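Carbon monoxide dehydrogenase (Thermococcus sp. AM4, PDB 6T7J) catalyses the reversible oxidation of carbon monoxide to carbon dioxide, probably passing electrons to ferredoxin through iron-sulfur clusters, and here lacks nickel at its active-site cluster C. Local coordinates at residues K18-L23 with H405-H409; R179-W183 with V568-V572; K410-I414 with M488-P494; A549-W555 with V572-V578. One frame throughout, in Å; residues are numbered along the deposited sequence.

Contact 1 of 4, residues K18-L23 with H405-H409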
loop_
_atom_site.group_PDB
_atom_site.type_symbol
_atom_site.label_atom_id
_atom_site.label_comp_id
_atom_site.label_asym_id
_atom_site.label_seq_id
_atom_site.Cartn_x
_atom_site.Cartn_y
_atom_site.Cartn_z
ATOM N N LYS A 18 -18.734 -13.792 29.734
ATOM C CA LYS A 18 -19.970 -14.551 29.871
ATOM C C LYS A 18 -20.940 -14.207 28.744
ATOM O O LYS A 18 -21.139 -13.034 28.415
ATOM C CB LYS A 18 -20.611 -14.272 31.230
ATOM C CG LYS A 18 -19.727 -14.598 32.423
ATOM C CD LYS A 18 -19.470 -16.093 32.528
ATOM C CE LYS A 18 -18.386 -16.400 33.551
ATOM N NZ LYS A 18 -17.081 -16.728 32.907
ATOM N N GLY A 19 -21.537 -15.237 28.149
ATOM C CA GLY A 19 -22.508 -15.083 27.086
ATOM C C GLY A 19 -22.022 -15.525 25.721
ATOM O O GLY A 19 -22.854 -15.824 24.851
ATOM N N VAL A 20 -20.707 -15.575 25.505
ATOM C CA VAL A 20 -20.181 -15.947 24.194
ATOM C C VAL A 20 -20.478 -17.412 23.891
ATOM O O VAL A 20 -20.869 -17.765 22.771
ATOM C CB VAL A 20 -18.672 -15.644 24.124
ATOM C CG1 VAL A 20 -18.069 -16.206 22.846
ATOM C CG2 VAL A 20 -18.429 -14.145 24.221
ATOM N N ALA A 21 -20.304 -18.286 24.886
ATOM C CA ALA A 21 -20.539 -19.712 24.682
ATOM C C ALA A 21 -21.990 -19.987 24.300
ATOM O O ALA A 21 -22.263 -20.730 23.348
ATOM C CB ALA A 21 -20.161 -20.486 25.944
ATOM N N GLU A 22 -22.937 -19.404 25.047
ATOM C CA GLU A 22 -24.352 -19.619 24.755
ATOM C C GLU A 22 -24.678 -19.250 23.315
ATOM O O GLU A 22 -25.410 -19.974 22.629
ATOM C CB GLU A 22 -25.229 -18.805 25.710
ATOM C CG GLU A 22 -24.606 -18.468 27.054
ATOM C CD GLU A 22 -25.485 -17.536 27.876
ATOM O OE1 GLU A 22 -26.582 -17.174 27.399
ATOM O OE2 GLU A 22 -25.082 -17.162 28.998
ATOM N N LEU A 23 -24.123 -18.140 22.831
ATOM C CA LEU A 23 -24.462 -17.673 21.495
ATOM C C LEU A 23 -23.758 -18.477 20.411
ATOM O O LEU A 23 -24.320 -18.668 19.328
ATOM C CB LEU A 23 -24.136 -16.187 21.363
ATOM C CG LEU A 23 -25.277 -15.221 21.701
ATOM C CD1 LEU A 23 -26.076 -15.678 22.914
ATOM C CD2 LEU A 23 -24.725 -13.836 21.928
ATOM N N HIS A 405 -32.451 -14.653 22.302
ATOM C CA HIS A 405 -31.735 -15.060 23.511
ATOM C C HIS A 405 -30.645 -14.026 23.771
ATOM O O HIS A 405 -29.566 -14.088 23.176
ATOM C CB HIS A 405 -31.149 -16.461 23.377
ATOM C CG HIS A 405 -30.325 -16.886 24.554
ATOM N ND1 HIS A 405 -30.827 -17.675 25.568
ATOM C CD2 HIS A 405 -29.037 -16.630 24.882
ATOM C CE1 HIS A 405 -29.883 -17.887 26.466
ATOM N NE2 HIS A 405 -28.786 -17.262 26.075
ATOM N N ILE A 406 -30.932 -13.076 24.650
ATOM C CA ILE A 406 -29.964 -12.073 25.081
ATOM C C ILE A 406 -29.335 -12.567 26.378
ATOM O O ILE A 406 -30.068 -12.829 27.343
ATOM C CB ILE A 406 -30.623 -10.700 25.276
ATOM C CG1 ILE A 406 -31.295 -10.239 23.980
ATOM C CG2 ILE A 406 -29.600 -9.677 25.751
ATOM C CD1 ILE A 406 -32.155 -9.002 24.145
ATOM N N PRO A 407 -28.017 -12.738 26.444
ATOM C CA PRO A 407 -27.400 -13.132 27.716
ATOM C C PRO A 407 -27.571 -12.038 28.764
ATOM O O PRO A 407 -27.316 -10.860 28.503
ATOM C CB PRO A 407 -25.928 -13.351 27.348
ATOM C CG PRO A 407 -25.929 -13.564 25.865
ATOM C CD PRO A 407 -27.046 -12.718 25.338
ATOM N N LYS A 408 -28.015 -12.450 29.959
ATOM C CA LYS A 408 -28.229 -11.524 31.074
ATOM C C LYS A 408 -26.981 -10.720 31.398
ATOM O O LYS A 408 -27.077 -9.589 31.889
ATOM C CB LYS A 408 -28.672 -12.304 32.318
ATOM C CG LYS A 408 -29.663 -11.585 33.245
ATOM C CD LYS A 408 -29.036 -10.397 33.976
ATOM C CE LYS A 408 -30.008 -9.703 34.913
ATOM N NZ LYS A 408 -29.328 -8.631 35.697
ATOM N N HIS A 409 -25.812 -11.280 31.122
ATOM C CA HIS A 409 -24.569 -10.769 31.678
ATOM C C HIS A 409 -24.310 -9.331 31.251
ATOM O O HIS A 409 -24.244 -9.019 30.057
ATOM C CB HIS A 409 -23.429 -11.688 31.263
ATOM C CG HIS A 409 -23.671 -13.118 31.628
ATOM N ND1 HIS A 409 -23.494 -13.595 32.907
ATOM C CD2 HIS A 409 -24.100 -14.168 30.889
ATOM C CE1 HIS A 409 -23.790 -14.883 32.938
ATOM N NE2 HIS A 409 -24.160 -15.254 31.727
#
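H405 turns its ring anti to the backbone N (chi1 176°), and E22 runs extended beyond CG. These two torsions carry the imidazole to the carboxylate. The result is a His-carboxylate hydrogen bond between a loop and the first turn of helix 20-30. H405 NE2 donates to E22 OE1 at 2.6 Å. The bond is almost straight, 177° at the hydrogen, and the oxygen lies in the ring plane. The straight in-plane bond helps hold the H405 ring in its rotation. The carboxylate is turned steeply against the ring, with 72° between the two planes.

G19 is the N-cap of the helix. It has no side chain, and P407 packs close to it, with P407 CB 3.8 Å from G19 CA. The proline ring also meets L23 tip to tip, L23 CD1 to P407 CG at 3.6 Å. The same L23 CD1 lies at the edge of the H405 ring, 3.7 Å from H405 CD2. L23 also packs on L327 of helix 325-330, so the start of helix 20-30 sits between that helix and the loop.

The outer end of the contact is formed by H409. Its ring lies near a bound phosphate ion, probably from the crystallisation liquor. K18 leads its amine away and meets the ring with the base of its chain. K18 CB stands over the ring face in a CH-pi contact, 3.3 Å from the H409 ring centroid.

Contact 2 of 4, residues R179-W183 with V568-V572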
loop_
_atom_site.group_PDB
_atom_site.type_symbol
_atom_site.label_atom_id
_atom_site.label_comp_id
_atom_site.label_asym_id
_atom_site.label_seq_id
_atom_site.Cartn_x
_atom_site.Cartn_y
_atom_site.Cartn_z
ATOM N N ARG A 179 12.827 11.910 21.884
ATOM C CA ARG A 179 12.344 11.062 20.799
ATOM C C ARG A 179 12.696 11.663 19.441
ATOM O O ARG A 179 13.036 10.940 18.499
ATOM C CB ARG A 179 10.832 10.866 20.922
ATOM C CG ARG A 179 10.412 9.891 22.010
ATOM C CD ARG A 179 10.763 8.466 21.630
ATOM N NE ARG A 179 12.033 8.042 22.211
ATOM C CZ ARG A 179 12.729 6.992 21.791
ATOM N NH1 ARG A 179 12.279 6.257 20.783
ATOM N NH2 ARG A 179 13.876 6.675 22.374
ATOM N N ILE A 180 12.609 12.993 19.341
ATOM C CA ILE A 180 12.980 13.714 18.119
ATOM C C ILE A 180 14.410 13.404 17.730
ATOM O O ILE A 180 14.714 13.077 16.570
ATOM C CB ILE A 180 12.787 15.228 18.341
ATOM C CG1 ILE A 180 11.327 15.556 18.647
ATOM C CG2 ILE A 180 13.317 16.025 17.159
ATOM C CD1 ILE A 180 10.487 15.776 17.429
ATOM N N LYS A 181 15.332 13.518 18.688
ATOM C CA LYS A 181 16.741 13.291 18.425
ATOM C C LYS A 181 17.020 11.824 18.120
ATOM O O LYS A 181 17.848 11.507 17.257
ATOM C CB LYS A 181 17.564 13.766 19.621
ATOM C CG LYS A 181 19.062 13.693 19.421
ATOM C CD LYS A 181 19.504 14.555 18.250
ATOM C CE LYS A 181 20.457 13.799 17.336
ATOM N NZ LYS A 181 21.737 13.453 18.020
ATOM N N VAL A 182 16.329 10.916 18.817
ATOM C CA VAL A 182 16.472 9.486 18.544
ATOM C C VAL A 182 16.074 9.179 17.106
ATOM O O VAL A 182 16.828 8.547 16.351
ATOM C CB VAL A 182 15.632 8.668 19.542
ATOM C CG1 VAL A 182 15.415 7.256 19.024
ATOM C CG2 VAL A 182 16.298 8.646 20.907
ATOM N N TRP A 183 14.878 9.620 16.706
ATOM C CA TRP A 183 14.394 9.372 15.353
ATOM C C TRP A 183 15.266 10.056 14.310
ATOM O O TRP A 183 15.418 9.540 13.196
ATOM C CB TRP A 183 12.948 9.844 15.218
ATOM C CG TRP A 183 11.991 9.165 16.146
ATOM C CD1 TRP A 183 12.057 7.878 16.592
ATOM C CD2 TRP A 183 10.815 9.734 16.734
ATOM N NE1 TRP A 183 10.997 7.611 17.423
ATOM C CE2 TRP A 183 10.220 8.736 17.528
ATOM C CE3 TRP A 183 10.208 10.992 16.667
ATOM C CZ2 TRP A 183 9.046 8.955 18.250
ATOM C CZ3 TRP A 183 9.043 11.208 17.386
ATOM C CH2 TRP A 183 8.476 10.194 18.167
ATOM N N VAL A 568 6.918 0.531 19.783
ATOM C CA VAL A 568 8.345 0.207 19.821
ATOM C C VAL A 568 9.176 1.433 19.461
ATOM O O VAL A 568 10.076 1.838 20.206
ATOM C CB VAL A 568 8.655 -0.978 18.889
ATOM C CG1 VAL A 568 10.158 -1.141 18.724
ATOM C CG2 VAL A 568 8.037 -2.261 19.431
ATOM N N ALA A 569 8.852 2.067 18.330
ATOM C CA ALA A 569 9.617 3.219 17.858
ATOM C C ALA A 569 9.543 4.390 18.826
ATOM O O ALA A 569 10.465 5.213 18.872
ATOM C CB ALA A 569 9.118 3.644 16.477
ATOM N N SER A 570 8.459 4.495 19.594
ATOM C CA SER A 570 8.368 5.499 20.645
ATOM C C SER A 570 9.177 5.125 21.879
ATOM O O SER A 570 9.245 5.921 22.821
ATOM C CB SER A 570 6.906 5.725 21.033
ATOM O OG SER A 570 6.118 6.002 19.889
ATOM N N GLY A 571 9.781 3.941 21.900
ATOM C CA GLY A 571 10.683 3.552 22.960
ATOM C C GLY A 571 10.111 2.662 24.040
ATOM O O GLY A 571 10.787 2.447 25.053
ATOM N N VAL A 572 8.902 2.129 23.868
ATOM C CA VAL A 572 8.279 1.290 24.887
ATOM C C VAL A 572 8.446 -0.174 24.508
ATOM O O VAL A 572 8.206 -0.565 23.357
ATOM C CB VAL A 572 6.795 1.647 25.098
ATOM C CG1 VAL A 572 6.067 1.778 23.799
ATOM C CG2 VAL A 572 6.112 0.598 25.948
#
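The carbonyl oxygen of A569 is gripped by two side chains of helix 177-186. W183 NE1 donates to A569 O at 2.9 Å. This bond is nearly straight, 174° at the hydrogen. The oxygen lies in the indole plane, but the donor stands 47° above the carbonyl plane. R179 NH1 comes to the same A569 O at 2.8 Å in a weak bond, bent to 122°. The oxygen belongs to the C-terminal end of helix 558-569, which closes in a Schellman motif at G571. There G571 N bonds back to V568 O. Carbonyls of a last turn often lack the usual i+4 partner, and here side chains from the other helix bond to A569 O. The arginine's positive charge would probably also suit the helix dipole.

R179 reaches the site by bending at chi2 and chi3. R179 CD passes S570 O at 3.2 Å. A carbon atom lies over each face of the guanidinium, both offset toward its rim. G571 CA is 3.8 Å above one face, and V182 CB of its own helix is 3.9 Å from the plane on the opposite face. NH2 forms a salt bridge with D542, and NH1 also bonds I600 O. Several partners therefore hold this buried charge.

W228, on helix 212-242, ties the two sides together. It meets W183 edge-to-face and bonds S570 OG, which also bonds Y566 O. Beyond its NE1, the W183 ring turns its edge to the turn. There W183 CZ2 lies 4.3 Å from S570 CA.

Contact 3 of 4, residues K410-I414 with M488-P494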
loop_
_atom_site.group_PDB
_atom_site.type_symbol
_atom_site.label_atom_id
_atom_site.label_comp_id
_atom_site.label_asym_id
_atom_site.label_seq_id
_atom_site.Cartn_x
_atom_site.Cartn_y
_atom_site.Cartn_z
ATOM N N LYS A 410 -24.178 -8.463 32.248
ATOM C CA LYS A 410 -23.997 -7.033 32.076
ATOM C C LYS A 410 -23.034 -6.570 33.158
ATOM O O LYS A 410 -23.032 -7.108 34.267
ATOM C CB LYS A 410 -25.348 -6.306 32.170
ATOM C CG LYS A 410 -25.294 -4.793 32.114
ATOM C CD LYS A 410 -26.686 -4.212 31.879
ATOM C CE LYS A 410 -27.724 -4.839 32.806
ATOM N NZ LYS A 410 -28.780 -3.868 33.210
ATOM N N MET A 411 -22.196 -5.592 32.832
ATOM C CA MET A 411 -21.182 -5.166 33.789
ATOM C C MET A 411 -21.070 -3.651 33.792
ATOM O O MET A 411 -21.209 -3.016 32.749
ATOM C CB MET A 411 -19.823 -5.795 33.462
ATOM C CG MET A 411 -18.717 -5.433 34.437
ATOM S SD MET A 411 -19.147 -5.752 36.156
ATOM C CE MET A 411 -18.934 -7.529 36.249
ATOM N N GLU A 412 -20.818 -3.071 34.959
ATOM C CA GLU A 412 -20.604 -1.635 35.042
ATOM C C GLU A 412 -19.144 -1.312 34.757
ATOM O O GLU A 412 -18.242 -2.070 35.125
ATOM C CB GLU A 412 -21.002 -1.093 36.414
ATOM C CG GLU A 412 -20.863 0.413 36.520
ATOM C CD GLU A 412 -21.588 0.977 37.715
ATOM O OE1 GLU A 412 -21.112 1.983 38.277
ATOM O OE2 GLU A 412 -22.632 0.410 38.095
ATOM N N ALA A 413 -18.917 -0.181 34.094
ATOM C CA ALA A 413 -17.573 0.232 33.730
ATOM C C ALA A 413 -17.464 1.745 33.813
ATOM O O ALA A 413 -18.350 2.465 33.342
ATOM C CB ALA A 413 -17.215 -0.246 32.320
ATOM N N ILE A 414 -16.378 2.217 34.414
ATOM C CA ILE A 414 -16.037 3.632 34.441
ATOM C C ILE A 414 -15.058 3.890 33.305
ATOM O O ILE A 414 -13.938 3.363 33.307
ATOM C CB ILE A 414 -15.440 4.042 35.797
ATOM C CG1 ILE A 414 -16.440 3.776 36.923
ATOM C CG2 ILE A 414 -15.019 5.504 35.776
ATOM C CD1 ILE A 414 -15.908 4.100 38.297
ATOM N N MET A 488 -16.194 -5.457 30.183
ATOM C CA MET A 488 -17.157 -6.543 30.332
ATOM C C MET A 488 -16.795 -7.463 31.491
ATOM O O MET A 488 -17.686 -8.074 32.095
ATOM C CB MET A 488 -17.256 -7.341 29.034
ATOM C CG MET A 488 -17.829 -6.559 27.870
ATOM S SD MET A 488 -17.916 -7.545 26.367
ATOM C CE MET A 488 -16.191 -7.980 26.158
ATOM N N GLU A 489 -15.506 -7.583 31.815
ATOM C CA GLU A 489 -15.115 -8.455 32.917
ATOM C C GLU A 489 -15.432 -7.831 34.271
ATOM O O GLU A 489 -15.861 -8.529 35.197
ATOM C CB GLU A 489 -13.627 -8.789 32.828
ATOM C CG GLU A 489 -13.129 -9.629 33.988
ATOM C CD GLU A 489 -13.246 -11.117 33.717
ATOM O OE1 GLU A 489 -13.531 -11.493 32.560
ATOM O OE2 GLU A 489 -13.047 -11.912 34.662
ATOM N N GLY A 490 -15.233 -6.523 34.406
ATOM C CA GLY A 490 -15.453 -5.860 35.674
ATOM C C GLY A 490 -14.205 -5.168 36.176
ATOM O O GLY A 490 -14.178 -4.652 37.297
ATOM N N LEU A 491 -13.162 -5.156 35.348
ATOM C CA LEU A 491 -11.902 -4.520 35.707
ATOM C C LEU A 491 -11.968 -3.001 35.649
ATOM O O LEU A 491 -10.985 -2.342 36.009
ATOM C CB LEU A 491 -10.786 -5.029 34.797
ATOM C CG LEU A 491 -10.492 -6.525 34.902
ATOM C CD1 LEU A 491 -9.452 -6.936 33.878
ATOM C CD2 LEU A 491 -10.035 -6.881 36.309
ATOM N N MET A 492 -13.089 -2.432 35.208
ATOM C CA MET A 492 -13.276 -0.986 35.192
ATOM C C MET A 492 -14.455 -0.555 36.053
ATOM O O MET A 492 -14.864 0.610 35.987
ATOM C CB MET A 492 -13.451 -0.486 33.756
ATOM C CG MET A 492 -12.173 -0.542 32.936
ATOM S SD MET A 492 -12.427 -0.237 31.178
ATOM C CE MET A 492 -10.754 -0.413 30.566
ATOM N N SER A 493 -15.011 -1.460 36.850
ATOM C CA SER A 493 -16.071 -1.125 37.784
ATOM C C SER A 493 -15.475 -0.563 39.071
ATOM O O SER A 493 -14.294 -0.774 39.362
ATOM C CB SER A 493 -16.918 -2.361 38.080
ATOM O OG SER A 493 -16.128 -3.406 38.618
ATOM N N PRO A 494 -16.268 0.177 39.855
ATOM C CA PRO A 494 -15.723 0.767 41.090
ATOM C C PRO A 494 -15.140 -0.249 42.060
ATOM O O PRO A 494 -14.255 0.107 42.848
ATOM C CB PRO A 494 -16.937 1.489 41.691
ATOM C CG PRO A 494 -17.795 1.810 40.520
ATOM C CD PRO A 494 -17.634 0.654 39.574
#
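Strand 411-414 runs past the C-terminal end of helix 480-489 and the turn that follows it. G490 leaves the helix with positive phi and opens a type I beta turn that closes at S493. The turn is held by S493 OG, which donates to G490 O at 2.7 Å. One backbone bond joins the two segments. I414 N donates to M492 O at 2.7 Å, with an angle of 167° at the hydrogen. A413 CA makes a CA-H...O contact with the same oxygen.

M411 packs against the helix end. CG is anti to the backbone N (chi1 -178°), and the chain then bends at chi2 and chi3. This lays it along the backbone of the helix end. M411 CB meets M488 O at 3.4 Å, and M411 CG meets G490 CA at 3.5 Å. The methyl M411 CE reaches E489 O at 3.4 Å.

At the other end, I414 CD1 packs on P494 CG at 3.7 Å. Midway along the strand, A413 CB packs on M492 CB at 4.0 Å. E412 crosses P494 at about a right angle, and its OE1 forms a salt bridge with K249.

K249 lies on strand 248-252, the antiparallel partner of strand 411-415. The contact seats this two-stranded ribbon against the end of helix 480-489 and the turn after it. That helix belongs to a Rossmann-like parallel-sheet domain, as in other carbon monoxide dehydrogenases.

Contact 4 of 4, residues A549-W555 with V572-V578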
loop_
_atom_site.group_PDB
_atom_site.type_symbol
_atom_site.label_atom_id
_atom_site.label_comp_id
_atom_site.label_asym_id
_atom_site.label_seq_id
_atom_site.Cartn_x
_atom_site.Cartn_y
_atom_site.Cartn_z
ATOM N N ALA A 549 5.390 -0.405 29.853
ATOM C CA ALA A 549 5.345 -1.389 28.784
ATOM C C ALA A 549 4.024 -1.251 28.042
ATOM O O ALA A 549 3.097 -0.580 28.498
ATOM C CB ALA A 549 5.522 -2.813 29.322
ATOM N N GLY A 550 3.956 -1.883 26.872
ATOM C CA GLY A 550 2.718 -1.987 26.136
ATOM C C GLY A 550 2.481 -3.431 25.740
ATOM O O GLY A 550 3.393 -4.254 25.754
ATOM N N SER A 551 1.235 -3.733 25.382
ATOM C CA SER A 551 0.919 -5.109 25.022
ATOM C C SER A 551 -0.289 -5.160 24.099
ATOM O O SER A 551 -1.252 -4.409 24.277
ATOM C CB SER A 551 0.651 -5.959 26.268
ATOM O OG SER A 551 -0.321 -6.952 25.991
ATOM N N ALA A 552 -0.223 -6.066 23.121
ATOM C CA ALA A 552 -1.354 -6.430 22.267
ATOM C C ALA A 552 -1.565 -7.932 22.417
ATOM O O ALA A 552 -0.996 -8.730 21.655
ATOM C CB ALA A 552 -1.103 -6.040 20.812
ATOM N N PRO A 553 -2.376 -8.363 23.385
ATOM C CA PRO A 553 -2.423 -9.799 23.709
ATOM C C PRO A 553 -3.108 -10.655 22.659
ATOM O O PRO A 553 -2.775 -11.840 22.540
ATOM C CB PRO A 553 -3.187 -9.836 25.042
ATOM C CG PRO A 553 -3.213 -8.422 25.537
ATOM C CD PRO A 553 -3.178 -7.559 24.319
ATOM N N GLU A 554 -4.067 -10.115 21.908
ATOM C CA GLU A 554 -4.886 -10.926 21.008
ATOM C C GLU A 554 -5.067 -10.230 19.664
ATOM O O GLU A 554 -6.132 -10.314 19.040
ATOM C CB GLU A 554 -6.245 -11.240 21.637
ATOM C CG GLU A 554 -6.168 -11.814 23.047
ATOM C CD GLU A 554 -7.514 -11.868 23.740
ATOM O OE1 GLU A 554 -8.550 -11.876 23.042
ATOM O OE2 GLU A 554 -7.537 -11.907 24.987
ATOM N N TRP A 555 -4.025 -9.553 19.189
ATOM C CA TRP A 555 -4.134 -8.734 17.990
ATOM C C TRP A 555 -4.384 -9.593 16.749
ATOM O O TRP A 555 -4.055 -10.781 16.700
ATOM C CB TRP A 555 -2.867 -7.901 17.796
ATOM C CG TRP A 555 -1.679 -8.705 17.367
ATOM C CD1 TRP A 555 -0.769 -9.320 18.177
ATOM C CD2 TRP A 555 -1.270 -8.982 16.020
ATOM N NE1 TRP A 555 0.179 -9.964 17.419
ATOM C CE2 TRP A 555 -0.105 -9.772 16.093
ATOM C CE3 TRP A 555 -1.773 -8.637 14.761
ATOM C CZ2 TRP A 555 0.562 -10.224 14.956
ATOM C CZ3 TRP A 555 -1.111 -9.087 13.635
ATOM C CH2 TRP A 555 0.044 -9.873 13.739
ATOM N N VAL A 572 8.902 2.129 23.868
ATOM C CA VAL A 572 8.279 1.290 24.887
ATOM C C VAL A 572 8.446 -0.174 24.508
ATOM O O VAL A 572 8.206 -0.565 23.357
ATOM C CB VAL A 572 6.795 1.647 25.098
ATOM C CG1 VAL A 572 6.067 1.778 23.799
ATOM C CG2 VAL A 572 6.112 0.598 25.948
ATOM N N PHE A 573 8.894 -0.971 25.476
ATOM C CA PHE A 573 8.890 -2.424 25.368
ATOM C C PHE A 573 7.471 -2.915 25.103
ATOM O O PHE A 573 6.560 -2.658 25.896
ATOM C CB PHE A 573 9.448 -3.006 26.667
ATOM C CG PHE A 573 9.478 -4.503 26.719
ATOM C CD1 PHE A 573 10.478 -5.214 26.079
ATOM C CD2 PHE A 573 8.526 -5.199 27.448
ATOM C CE1 PHE A 573 10.513 -6.594 26.142
ATOM C CE2 PHE A 573 8.555 -6.577 27.513
ATOM C CZ PHE A 573 9.552 -7.274 26.864
ATOM N N THR A 574 7.279 -3.617 23.987
ATOM C CA THR A 574 5.948 -3.935 23.478
ATOM C C THR A 574 5.796 -5.443 23.321
ATOM O O THR A 574 6.507 -6.064 22.524
ATOM C CB THR A 574 5.699 -3.229 22.142
ATOM O OG1 THR A 574 5.770 -1.810 22.332
ATOM C CG2 THR A 574 4.328 -3.594 21.583
ATOM N N HIS A 575 4.852 -6.017 24.063
ATOM C CA HIS A 575 4.588 -7.449 24.042
ATOM C C HIS A 575 3.488 -7.780 23.042
ATOM O O HIS A 575 2.515 -7.032 22.895
ATOM C CB HIS A 575 4.179 -7.941 25.432
ATOM C CG HIS A 575 3.277 -9.137 25.409
ATOM N ND1 HIS A 575 1.924 -9.057 25.661
ATOM C CD2 HIS A 575 3.535 -10.443 25.160
ATOM C CE1 HIS A 575 1.389 -10.262 25.572
ATOM N NE2 HIS A 575 2.345 -11.120 25.266
ATOM N N LEU A 576 3.652 -8.908 22.356
ATOM C CA LEU A 576 2.647 -9.442 21.447
ATOM C C LEU A 576 2.173 -10.788 21.974
ATOM O O LEU A 576 2.992 -11.649 22.314
ATOM C CB LEU A 576 3.206 -9.599 20.031
ATOM C CG LEU A 576 3.868 -8.377 19.397
ATOM C CD1 LEU A 576 4.228 -8.674 17.952
ATOM C CD2 LEU A 576 2.957 -7.162 19.491
ATOM N N GLY A 577 0.858 -10.967 22.039
ATOM C CA GLY A 577 0.290 -12.219 22.497
ATOM C C GLY A 577 -0.090 -13.134 21.354
ATOM O O GLY A 577 -0.466 -14.290 21.568
ATOM N N VAL A 578 -0.009 -12.617 20.132
ATOM C CA VAL A 578 -0.176 -13.402 18.915
ATOM C C VAL A 578 1.123 -13.299 18.129
ATOM O O VAL A 578 1.678 -12.203 17.982
ATOM C CB VAL A 578 -1.377 -12.919 18.079
ATOM C CG1 VAL A 578 -1.410 -13.613 16.726
ATOM C CG2 VAL A 578 -2.678 -13.157 18.833
#
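H575 leaves its strand with H575 CB 3.8 Å from G550 O across the parallel pair. CG lies roughly anti to the backbone N (chi1 151°), which brings ND1 beside S551. H575 ND1 and S551 OG share a hydrogen bond of 3.1 Å, with the oxygen near the ring plane. H575 CE1 lies 3.7 Å from S551 OG, with P553 CA a little farther off. At the far tip, NE2 bonds E607 O. Both ring nitrogens are therefore held in this buried site.

The backbone beneath is a regular parallel ladder. H575 N donates to G550 O at 2.8 Å, and H575 O accepts from A552 N at 2.9 Å. Past the strand ends, W555 NE1 donates to V578 O at 2.8 Å. V578 CB sits over the face of the five-membered ring of W555, 3.8 Å from its centroid, in a CH-pi contact.

Strands 548-552 and 574-576 are joined by helix 558-569 in a beta-alpha-beta crossover. V572 and T574 touch F567 of that helix, and W555 packs on its A560 and V561. W555 also touches A59 of the second subunit. On the opposite face of the sheet, S551 meets L465 of helix 460-471, and H575 lies on A613 and I617 of helix 610-627.

Along the chain, contact 1 closes before contact 3 opens, and H409 leads directly into K410. Their centres lie about 17 Å apart. Contact 3 is nested in the loop closed by contact 2, whose segments alternate with those of contacts 1 and 4. Contact 2 lies across the chain's centre from contact 1, about 43 Å between centres. It shares V572 with contact 4, where the chain returns from helix 558-569 to the sheet. Contact 4 is part of the six-stranded parallel sheet. Contacts 2 and 3 join helix 177-186 and strand 411-415 to the domain that supplies C451, C481 and C522 to the cluster C pocket.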